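Putative cytochrome P450 120 (PDB 2VE3) is a haem protein of the cytochrome P450 family that binds retinoic acid and probably acts as a monooxygenase. Local coordinates at residues Glu133-Ala138 with Tyr144-Arg149; Pro418-Glu423 with Asn435-Leu440; Ile127-Leu132 with Ile409-Trp414. All blocks are in the same frame, centred on the assembly; numbering follows the deposited sequence.

Contact 1 of 3, residues Glu133-Ala138 with Tyr144-Arg149; sequences EQWGKA and YPQLRR
The indole of W135 and the amide of Q146 meet almost at right angles, their planes 88° apart, in the space between two helices that run nearly antiparallel. Because the short segment axes come no closer than 12.4 Å, long side chains bridge the gap. W135 directs its five-membered ring edge at the amide oxygen, and NE1 donates to Q146 OE1 over 2.9 Å. The bond is close to straight, with an N-H...O angle of 167°, and the oxygen lies practically in the indole plane. On the acceptor side the approach comes well off the C=O direction, with the donor tilted modestly from the carbonyl plane. A bend at chi2 (-58°) swings the end of the Q146 chain round, which brings OE1 to the pyrrole nitrogen while the aliphatic part stays against the indole. The two side chains thus run antiparallel alongside one another, and CB of Q146 lies 3.7 Å from CZ2 of W135. On the more exposed side the Q134 side chain crosses that of Q146 at roughly a right angle, its OE1 3.6 Å from Q146 OE1; both are acceptors, so this is mere proximity. At the far end of the indole, CH2 of W135 comes within 4.3 Å of L147 CD2, which approaches obliquely. F404 of helix 394-411 touches both W135 and L147, and W143 meets the W135 ring edge-to-face. The helices correspond to D and E of the P450 fold. Chemically, the buried indole N-H is satisfied by a side-chain carbonyl brought from the neighbouring helix, so that one polar bond helps fix the rotation of the Q146 amide and joins two helices that otherwise meet here through the W135-L147 packing and the loose Q134 approach.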
loop_
_atom_site.group_PDB
_atom_site.type_symbol
_atom_site.label_atom_id
_atom_site.label_comp_id
_atom_site.label_asym_id
_atom_site.label_seq_id
_atom_site.Cartn_x
_atom_site.Cartn_y
_atom_site.Cartn_z
ATOM N N GLU A 133 15.764 2.837 -19.141
ATOM C CA GLU A 133 16.555 3.400 -20.229
ATOM C C GLU A 133 16.842 4.892 -20.017
ATOM O O GLU A 133 17.993 5.322 -20.118
ATOM C CB GLU A 133 15.862 3.145 -21.576
ATOM C CG GLU A 133 16.408 3.997 -22.731
ATOM C CD GLU A 133 16.257 3.334 -24.085
ATOM O OE1 GLU A 133 16.735 2.186 -24.245
ATOM O OE2 GLU A 133 15.679 3.965 -24.993
ATOM N N GLN A 134 15.799 5.666 -19.716
ATOM C CA GLN A 134 15.956 7.077 -19.375
ATOM C C GLN A 134 16.904 7.273 -18.183
ATOM O O GLN A 134 17.845 8.068 -18.267
ATOM C CB GLN A 134 14.597 7.739 -19.102
ATOM C CG GLN A 134 14.686 9.265 -18.902
ATOM C CD GLN A 134 13.674 9.815 -17.883
ATOM O OE1 GLN A 134 12.866 9.068 -17.319
ATOM N NE2 GLN A 134 13.724 11.130 -17.645
ATOM N N TRP A 135 16.671 6.540 -17.090
ATOM C CA TRP A 135 17.495 6.676 -15.874
ATOM C C TRP A 135 18.947 6.237 -16.073
ATOM O O TRP A 135 19.865 6.832 -15.503
ATOM C CB TRP A 135 16.883 5.929 -14.683
ATOM C CG TRP A 135 15.475 6.333 -14.350
ATOM C CD1 TRP A 135 14.918 7.580 -14.473
ATOM C CD2 TRP A 135 14.450 5.484 -13.826
ATOM N NE1 TRP A 135 13.605 7.552 -14.061
ATOM C CE2 TRP A 135 13.290 6.277 -13.665
ATOM C CE3 TRP A 135 14.397 4.126 -13.479
ATOM C CZ2 TRP A 135 12.089 5.755 -13.162
ATOM C CZ3 TRP A 135 13.202 3.609 -12.988
ATOM C CH2 TRP A 135 12.064 4.425 -12.838
ATOM N N GLY A 136 19.139 5.198 -16.874
ATOM C CA GLY A 136 20.473 4.727 -17.236
ATOM C C GLY A 136 21.313 5.706 -18.052
ATOM O O GLY A 136 22.544 5.640 -18.007
ATOM N N LYS A 137 20.644 6.594 -18.799
ATOM C CA LYS A 137 21.293 7.671 -19.560
ATOM C C LYS A 137 21.761 8.812 -18.675
ATOM O O LYS A 137 22.791 9.426 -18.951
ATOM C CB LYS A 137 20.351 8.250 -20.615
ATOM C CG LYS A 137 20.143 7.388 -21.842
ATOM C CD LYS A 137 19.329 8.141 -22.877
ATOM C CE LYS A 137 18.397 7.206 -23.639
ATOM N NZ LYS A 137 17.568 7.939 -24.638
ATOM N N ALA A 138 21.000 9.101 -17.618
ATOM C CA ALA A 138 21.297 10.230 -16.723
ATOM C C ALA A 138 22.560 10.005 -15.900
ATOM O O ALA A 138 23.073 8.883 -15.831
ATOM C CB ALA A 138 20.102 10.509 -15.793
ATOM N N TYR A 144 13.220 8.901 -6.016
ATOM C CA TYR A 144 11.883 8.778 -5.467
ATOM C C TYR A 144 10.774 9.393 -6.382
ATOM O O TYR A 144 9.827 8.694 -6.720
ATOM C CB TYR A 144 11.814 9.219 -3.994
ATOM C CG TYR A 144 10.419 9.082 -3.424
ATOM C CD1 TYR A 144 9.904 7.823 -3.070
ATOM C CD2 TYR A 144 9.600 10.205 -3.269
ATOM C CE1 TYR A 144 8.612 7.684 -2.582
ATOM C CE2 TYR A 144 8.308 10.081 -2.761
ATOM C CZ TYR A 144 7.819 8.818 -2.428
ATOM O OH TYR A 144 6.547 8.708 -1.936
ATOM N N PRO A 145 10.918 10.673 -6.816
ATOM C CA PRO A 145 9.929 11.327 -7.697
ATOM C C PRO A 145 9.766 10.646 -9.050
ATOM O O PRO A 145 8.677 10.672 -9.632
ATOM C CB PRO A 145 10.521 12.729 -7.916
ATOM C CG PRO A 145 11.462 12.932 -6.800
ATOM C CD PRO A 145 12.025 11.591 -6.488
ATOM N N GLN A 146 10.851 10.052 -9.539
ATOM C CA GLN A 146 10.838 9.238 -10.752
ATOM C C GLN A 146 10.018 7.962 -10.608
ATOM O O GLN A 146 9.267 7.610 -11.510
ATOM C CB GLN A 146 12.262 8.873 -11.174
ATOM C CG GLN A 146 13.068 10.035 -11.738
ATOM C CD GLN A 146 12.423 10.689 -12.948
ATOM O OE1 GLN A 146 12.152 10.039 -13.973
ATOM N NE2 GLN A 146 12.195 11.992 -12.844
ATOM N N LEU A 147 10.195 7.266 -9.486
ATOM C CA LEU A 147 9.432 6.059 -9.188
ATOM C C LEU A 147 7.940 6.377 -9.118
ATOM O O LEU A 147 7.135 5.572 -9.554
ATOM C CB LEU A 147 9.910 5.419 -7.884
ATOM C CG LEU A 147 11.316 4.787 -7.928
ATOM C CD1 LEU A 147 11.822 4.573 -6.511
ATOM C CD2 LEU A 147 11.351 3.470 -8.718
ATOM N N ARG A 148 7.605 7.566 -8.600
ATOM C CA ARG A 148 6.227 8.050 -8.538
ATOM C C ARG A 148 5.639 8.269 -9.925
ATOM O O ARG A 148 4.460 7.995 -10.143
ATOM C CB ARG A 148 6.116 9.340 -7.721
ATOM C CG ARG A 148 6.303 9.141 -6.232
ATOM C CD ARG A 148 5.852 10.341 -5.420
ATOM N NE ARG A 148 4.400 10.475 -5.408
ATOM C CZ ARG A 148 3.580 9.830 -4.585
ATOM N NH1 ARG A 148 4.067 8.985 -3.678
ATOM N NH2 ARG A 148 2.260 10.028 -4.677
ATOM N N ARG A 149 6.459 8.741 -10.864
ATOM C CA ARG A 149 5.993 8.923 -12.249
ATOM C C ARG A 149 5.708 7.577 -12.894
ATOM O O ARG A 149 4.646 7.388 -13.476
ATOM C CB ARG A 149 6.979 9.739 -13.090
ATOM C CG ARG A 149 7.124 11.192 -12.623
ATOM C CD ARG A 149 7.523 12.151 -13.760
ATOM N NE ARG A 149 6.366 12.923 -14.233
ATOM C CZ ARG A 149 5.970 14.092 -13.722
ATOM N NH1 ARG A 149 6.641 14.656 -12.716
ATOM N NH2 ARG A 149 4.900 14.701 -14.216
#

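Contact 2 of 3, residues Pro418-Glu423 with Asn435-Leu440; sequences PGQNLE and NLRVKL
A glutamine side chain imitates a β-strand here: the amide of Q420 bonds both the backbone N-H and the carbonyl of R437. The R437 N to Q420 OE1 bond is 2.9 Å long, and Q420 NE2 returns a 2.7 Å bond to R437 O, landing in the carbonyl plane on a lone pair. Q420 CG sits between its backbone N and carbonyl carbon (chi1 59°), and the chain beyond is fully extended, carrying the amide across to the strand. Two bonds grip OE1, since water 1 also donates to it, at 2.7 Å. The same water donates to N421 O and accepts from L436 N, so it bridges the two segments. Beside it, L422 CD2 packs on L436 CD2 at 4.1 Å. An Asx turn, in which N421 OD1 accepts from E423 N, shapes the chain just beyond. NE2 of Q420 also bonds L417 O, L417 is itself a backbone partner of R437, and the guanidinium of R437 turns away to a salt bridge with E140. The contact thus lies at the start of strand 437-442, the central strand between 140-142 and 412-416, with N435 packed against the N-terminal end of helix 143-159.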
loop_
_atom_site.group_PDB
_atom_site.type_symbol
_atom_site.label_atom_id
_atom_site.label_comp_id
_atom_site.label_asym_id
_atom_site.label_seq_id
_atom_site.Cartn_x
_atom_site.Cartn_y
_atom_site.Cartn_z
ATOM N N PRO A 418 26.732 9.265 -1.422
ATOM C CA PRO A 418 27.140 9.609 -0.064
ATOM C C PRO A 418 26.589 10.960 0.361
ATOM O O PRO A 418 26.276 11.809 -0.493
ATOM C CB PRO A 418 28.671 9.627 -0.144
ATOM C CG PRO A 418 28.998 8.772 -1.338
ATOM C CD PRO A 418 27.896 9.125 -2.311
ATOM N N GLY A 419 26.435 11.128 1.672
ATOM C CA GLY A 419 25.859 12.339 2.229
ATOM C C GLY A 419 24.486 12.650 1.658
ATOM O O GLY A 419 24.325 13.641 0.950
ATOM N N GLN A 420 23.518 11.776 1.918
ATOM C CA GLN A 420 22.093 12.118 1.803
ATOM C C GLN A 420 21.386 11.613 3.045
ATOM O O GLN A 420 21.932 10.801 3.786
ATOM C CB GLN A 420 21.464 11.536 0.543
ATOM C CG GLN A 420 21.548 10.011 0.423
ATOM C CD GLN A 420 20.906 9.523 -0.846
ATOM O OE1 GLN A 420 19.686 9.650 -1.031
ATOM N NE2 GLN A 420 21.715 8.969 -1.740
ATOM N N ASN A 421 20.193 12.128 3.300
ATOM C CA ASN A 421 19.337 11.601 4.355
ATOM C C ASN A 421 18.474 10.444 3.825
ATOM O O ASN A 421 17.606 10.654 2.978
ATOM C CB ASN A 421 18.448 12.722 4.917
ATOM C CG ASN A 421 17.927 12.408 6.274
ATOM O OD1 ASN A 421 18.076 11.296 6.754
ATOM N ND2 ASN A 421 17.319 13.382 6.914
ATOM N N LEU A 422 18.746 9.229 4.304
ATOM C CA LEU A 422 18.009 8.021 3.910
ATOM C C LEU A 422 16.913 7.737 4.931
ATOM O O LEU A 422 16.209 6.729 4.852
ATOM C CB LEU A 422 18.949 6.818 3.808
ATOM C CG LEU A 422 20.048 6.832 2.744
ATOM C CD1 LEU A 422 21.057 5.678 2.935
ATOM C CD2 LEU A 422 19.446 6.799 1.336
ATOM N N GLU A 423 16.775 8.643 5.889
ATOM C CA GLU A 423 15.763 8.536 6.936
ATOM C C GLU A 423 14.356 8.551 6.342
ATOM O O GLU A 423 14.080 9.279 5.384
ATOM C CB GLU A 423 15.923 9.689 7.920
ATOM C CG GLU A 423 15.495 9.371 9.336
ATOM C CD GLU A 423 16.530 8.551 10.087
ATOM O OE1 GLU A 423 17.537 8.152 9.450
ATOM O OE2 GLU A 423 16.333 8.308 11.304
ATOM N N ASN A 435 14.895 11.813 -1.029
ATOM C CA ASN A 435 14.357 11.317 -2.312
ATOM C C ASN A 435 15.217 10.331 -3.114
ATOM O O ASN A 435 15.041 10.199 -4.324
ATOM C CB ASN A 435 13.917 12.463 -3.221
ATOM C CG ASN A 435 12.897 13.375 -2.568
ATOM O OD1 ASN A 435 11.758 12.981 -2.321
ATOM N ND2 ASN A 435 13.304 14.607 -2.291
ATOM N N LEU A 436 16.141 9.661 -2.430
ATOM C CA LEU A 436 16.905 8.535 -2.980
ATOM C C LEU A 436 17.779 8.915 -4.162
ATOM O O LEU A 436 17.451 8.626 -5.322
ATOM C CB LEU A 436 15.979 7.378 -3.360
ATOM C CG LEU A 436 16.135 5.982 -2.750
ATOM C CD1 LEU A 436 15.729 4.943 -3.783
ATOM C CD2 LEU A 436 17.505 5.678 -2.131
ATOM N N ARG A 437 18.910 9.548 -3.865
ATOM C CA ARG A 437 19.836 9.976 -4.901
ATOM C C ARG A 437 20.751 8.816 -5.244
ATOM O O ARG A 437 21.411 8.261 -4.367
ATOM C CB ARG A 437 20.649 11.181 -4.432
ATOM C CG ARG A 437 19.788 12.363 -4.026
ATOM C CD ARG A 437 20.621 13.567 -3.578
ATOM N NE ARG A 437 19.764 14.750 -3.486
ATOM C CZ ARG A 437 19.402 15.494 -4.531
ATOM N NH1 ARG A 437 19.838 15.192 -5.749
ATOM N NH2 ARG A 437 18.605 16.546 -4.360
ATOM N N VAL A 438 20.772 8.454 -6.523
ATOM C CA VAL A 438 21.516 7.283 -7.016
ATOM C C VAL A 438 22.279 7.587 -8.306
ATOM O O VAL A 438 22.018 8.589 -8.961
ATOM C CB VAL A 438 20.569 6.082 -7.289
ATOM C CG1 VAL A 438 19.860 5.652 -6.010
ATOM C CG2 VAL A 438 19.555 6.417 -8.408
ATOM N N LYS A 439 23.244 6.736 -8.635
ATOM C CA LYS A 439 23.771 6.629 -9.988
ATOM C C LYS A 439 23.576 5.180 -10.369
ATOM O O LYS A 439 23.897 4.292 -9.574
ATOM C CB LYS A 439 25.265 6.975 -10.038
ATOM C CG LYS A 439 25.548 8.435 -10.373
ATOM C CD LYS A 439 26.927 8.863 -9.897
ATOM C CE LYS A 439 27.027 10.386 -9.813
ATOM N NZ LYS A 439 28.245 10.777 -9.060
ATOM N N LEU A 440 23.028 4.937 -11.558
ATOM C CA LEU A 440 22.952 3.580 -12.087
ATOM C C LEU A 440 24.182 3.296 -12.950
ATOM O O LEU A 440 24.622 4.149 -13.724
ATOM C CB LEU A 440 21.662 3.356 -12.894
ATOM C CG LEU A 440 20.261 3.653 -12.321
ATOM C CD1 LEU A 440 19.189 2.979 -13.182
ATOM C CD2 LEU A 440 20.079 3.251 -10.870
HETATM O O HOH W 1 17.315 9.988 0.190
#

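Contact 3 of 3, residues Ile127-Leu132 with Ile409-Trp414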
loop_
_atom_site.group_PDB
_atom_site.type_symbol
_atom_site.label_atom_id
_atom_site.label_comp_id
_atom_site.label_asym_id
_atom_site.label_seq_id
_atom_site.Cartn_x
_atom_site.Cartn_y
_atom_site.Cartn_z
ATOM N N ILE A 127 6.468 -0.272 -20.026
ATOM C CA ILE A 127 6.549 0.969 -19.239
ATOM C C ILE A 127 7.816 0.940 -18.378
ATOM O O ILE A 127 8.548 1.931 -18.302
ATOM C CB ILE A 127 5.287 1.209 -18.352
ATOM C CG1 ILE A 127 4.055 1.487 -19.218
ATOM C CG2 ILE A 127 5.504 2.384 -17.389
ATOM C CD1 ILE A 127 2.720 1.097 -18.570
ATOM N N VAL A 128 8.076 -0.216 -17.759
ATOM C CA VAL A 128 9.227 -0.377 -16.845
ATOM C C VAL A 128 10.601 -0.145 -17.527
ATOM O O VAL A 128 11.383 0.704 -17.084
ATOM C CB VAL A 128 9.132 -1.687 -16.020
ATOM C CG1 VAL A 128 10.433 -2.002 -15.326
ATOM C CG2 VAL A 128 8.043 -1.537 -14.967
ATOM N N GLN A 129 10.849 -0.868 -18.619
ATOM C CA GLN A 129 12.069 -0.725 -19.422
ATOM C C GLN A 129 12.263 0.673 -19.993
ATOM O O GLN A 129 13.392 1.164 -20.067
ATOM C CB GLN A 129 12.072 -1.718 -20.583
ATOM C CG GLN A 129 12.056 -3.172 -20.182
ATOM C CD GLN A 129 13.387 -3.650 -19.653
ATOM O OE1 GLN A 129 13.837 -3.215 -18.595
ATOM N NE2 GLN A 129 14.018 -4.567 -20.379
ATOM N N GLY A 130 11.168 1.304 -20.414
ATOM C CA GLY A 130 11.221 2.678 -20.900
ATOM C C GLY A 130 11.863 3.609 -19.887
ATOM O O GLY A 130 12.720 4.412 -20.238
ATOM N N TYR A 131 11.449 3.501 -18.627
ATOM C CA TYR A 131 11.982 4.357 -17.564
ATOM C C TYR A 131 13.427 4.041 -17.217
ATOM O O TYR A 131 14.206 4.955 -16.993
ATOM C CB TYR A 131 11.121 4.282 -16.301
ATOM C CG TYR A 131 9.928 5.201 -16.334
ATOM C CD1 TYR A 131 8.697 4.752 -16.814
ATOM C CD2 TYR A 131 10.029 6.527 -15.905
ATOM C CE1 TYR A 131 7.607 5.585 -16.856
ATOM C CE2 TYR A 131 8.931 7.369 -15.950
ATOM C CZ TYR A 131 7.726 6.882 -16.430
ATOM O OH TYR A 131 6.623 7.692 -16.479
ATOM N N LEU A 132 13.774 2.754 -17.168
ATOM C CA LEU A 132 15.143 2.322 -16.863
ATOM C C LEU A 132 16.145 2.883 -17.865
ATOM O O LEU A 132 17.223 3.352 -17.486
ATOM C CB LEU A 132 15.232 0.788 -16.809
ATOM C CG LEU A 132 14.560 0.114 -15.610
ATOM C CD1 LEU A 132 14.426 -1.379 -15.808
ATOM C CD2 LEU A 132 15.309 0.426 -14.321
ATOM N N ILE A 409 17.814 -5.275 -11.797
ATOM C CA ILE A 409 19.020 -6.020 -11.446
ATOM C C ILE A 409 19.728 -6.632 -12.670
ATOM O O ILE A 409 20.956 -6.660 -12.731
ATOM C CB ILE A 409 18.759 -7.037 -10.296
ATOM C CG1 ILE A 409 18.626 -6.270 -8.977
ATOM C CG2 ILE A 409 19.898 -8.072 -10.194
ATOM C CD1 ILE A 409 18.259 -7.104 -7.767
ATOM N N GLN A 410 18.960 -7.102 -13.655
ATOM C CA GLN A 410 19.574 -7.667 -14.869
ATOM C C GLN A 410 20.374 -6.637 -15.680
ATOM O O GLN A 410 21.388 -6.977 -16.300
ATOM C CB GLN A 410 18.555 -8.427 -15.737
ATOM C CG GLN A 410 17.684 -7.571 -16.635
ATOM C CD GLN A 410 16.965 -8.367 -17.716
ATOM O OE1 GLN A 410 15.748 -8.539 -17.664
ATOM N NE2 GLN A 410 17.714 -8.851 -18.705
ATOM N N GLN A 411 19.938 -5.383 -15.648
ATOM C CA GLN A 411 20.578 -4.322 -16.431
ATOM C C GLN A 411 21.544 -3.418 -15.656
ATOM O O GLN A 411 22.500 -2.898 -16.240
ATOM C CB GLN A 411 19.512 -3.448 -17.090
ATOM C CG GLN A 411 18.628 -4.185 -18.059
ATOM C CD GLN A 411 17.429 -3.368 -18.440
ATOM O OE1 GLN A 411 17.558 -2.255 -18.968
ATOM N NE2 GLN A 411 16.244 -3.906 -18.175
ATOM N N PHE A 412 21.293 -3.199 -14.365
ATOM C CA PHE A 412 22.090 -2.218 -13.618
ATOM C C PHE A 412 22.558 -2.659 -12.237
ATOM O O PHE A 412 21.871 -3.405 -11.534
ATOM C CB PHE A 412 21.314 -0.911 -13.424
ATOM C CG PHE A 412 20.930 -0.212 -14.701
ATOM C CD1 PHE A 412 21.796 0.692 -15.302
ATOM C CD2 PHE A 412 19.668 -0.427 -15.279
ATOM C CE1 PHE A 412 21.421 1.365 -16.485
ATOM C CE2 PHE A 412 19.288 0.234 -16.451
ATOM C CZ PHE A 412 20.164 1.130 -17.057
ATOM N N ASP A 413 23.739 -2.170 -11.864
ATOM C CA ASP A 413 24.076 -1.955 -10.472
ATOM C C ASP A 413 23.760 -0.502 -10.170
ATOM O O ASP A 413 23.615 0.313 -11.090
ATOM C CB ASP A 413 25.557 -2.206 -10.208
ATOM C CG ASP A 413 25.881 -3.677 -10.090
ATOM O OD1 ASP A 413 24.996 -4.454 -9.666
ATOM O OD2 ASP A 413 27.026 -4.051 -10.415
ATOM N N TRP A 414 23.652 -0.177 -8.889
ATOM C CA TRP A 414 23.469 1.211 -8.491
ATOM C C TRP A 414 24.104 1.555 -7.154
ATOM O O TRP A 414 24.330 0.687 -6.285
ATOM C CB TRP A 414 21.988 1.622 -8.555
ATOM C CG TRP A 414 21.069 0.934 -7.574
ATOM C CD1 TRP A 414 20.580 1.461 -6.409
ATOM C CD2 TRP A 414 20.511 -0.386 -7.680
ATOM N NE1 TRP A 414 19.759 0.563 -5.792
ATOM C CE2 TRP A 414 19.708 -0.588 -6.539
ATOM C CE3 TRP A 414 20.613 -1.417 -8.628
ATOM C CZ2 TRP A 414 19.002 -1.781 -6.317
ATOM C CZ3 TRP A 414 19.914 -2.602 -8.409
ATOM C CH2 TRP A 414 19.120 -2.772 -7.261
HETATM O O HOH W 2 15.636 -0.023 -20.137
#
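This contact belongs to the point in the P450 fold where the L helix, 394-411, runs straight into strand 412-416 of the three-stranded sheet, and where helix 121-137, the D helix, lies against that turn. Q129 and Q411 reach for each other from the two sides. Q411 NE2 donates to Q129 OE1, in the carbonyl plane on a lone pair, with the two amide planes 82° apart. At 2.5 Å between Q411 NE2 and Q129 OE1 the bond is unusually short, so its exact length is doubtful. The extended Q411 chain, with chi2 of 167°, carries the amide out to the helix, whereas Q129 bends at chi2 to meet it. Water 2 makes a second bridge, donating over 3.2 Å to Q411 OE1 and to the backbone O of Q129, the latter leg also doubtfully short; both ends of the Q411 amide appear engaged. L132 lies one helical turn further on, and its CD1 comes to 3.9 Å from Q411 NE2. R407 of the L helix packs on Q129 and L132 alike. The F412 ring packs beside L132, its CE2 4.1 Å from L132 CB and its CZ 3.7 Å from L132 O, which approaches the ring obliquely.

In the fold
From the N terminus, helix 121-137 supplies first 127-132 and then 133-138, the opening halves of contacts 3 and 1. Contact 1 closes quickly, at 144-149, after a short connection containing strand 140-142. Contact 3 stays open for 276 residues until 409-414, so it encloses contact 1. Contact 2 follows in series, its loop of 11 residues between 418-423 and 435-440 holding the small hairpin of strands 424-426 and 430-432. The three meet physically: Y144 N probably hydrogen-bonds N435 O, G136 packs on F412, and L440 lies against W414. Together they join helices 121-137, 143-159 and 394-411 to the sheet of strands 140-142, 437-442 and 412-416.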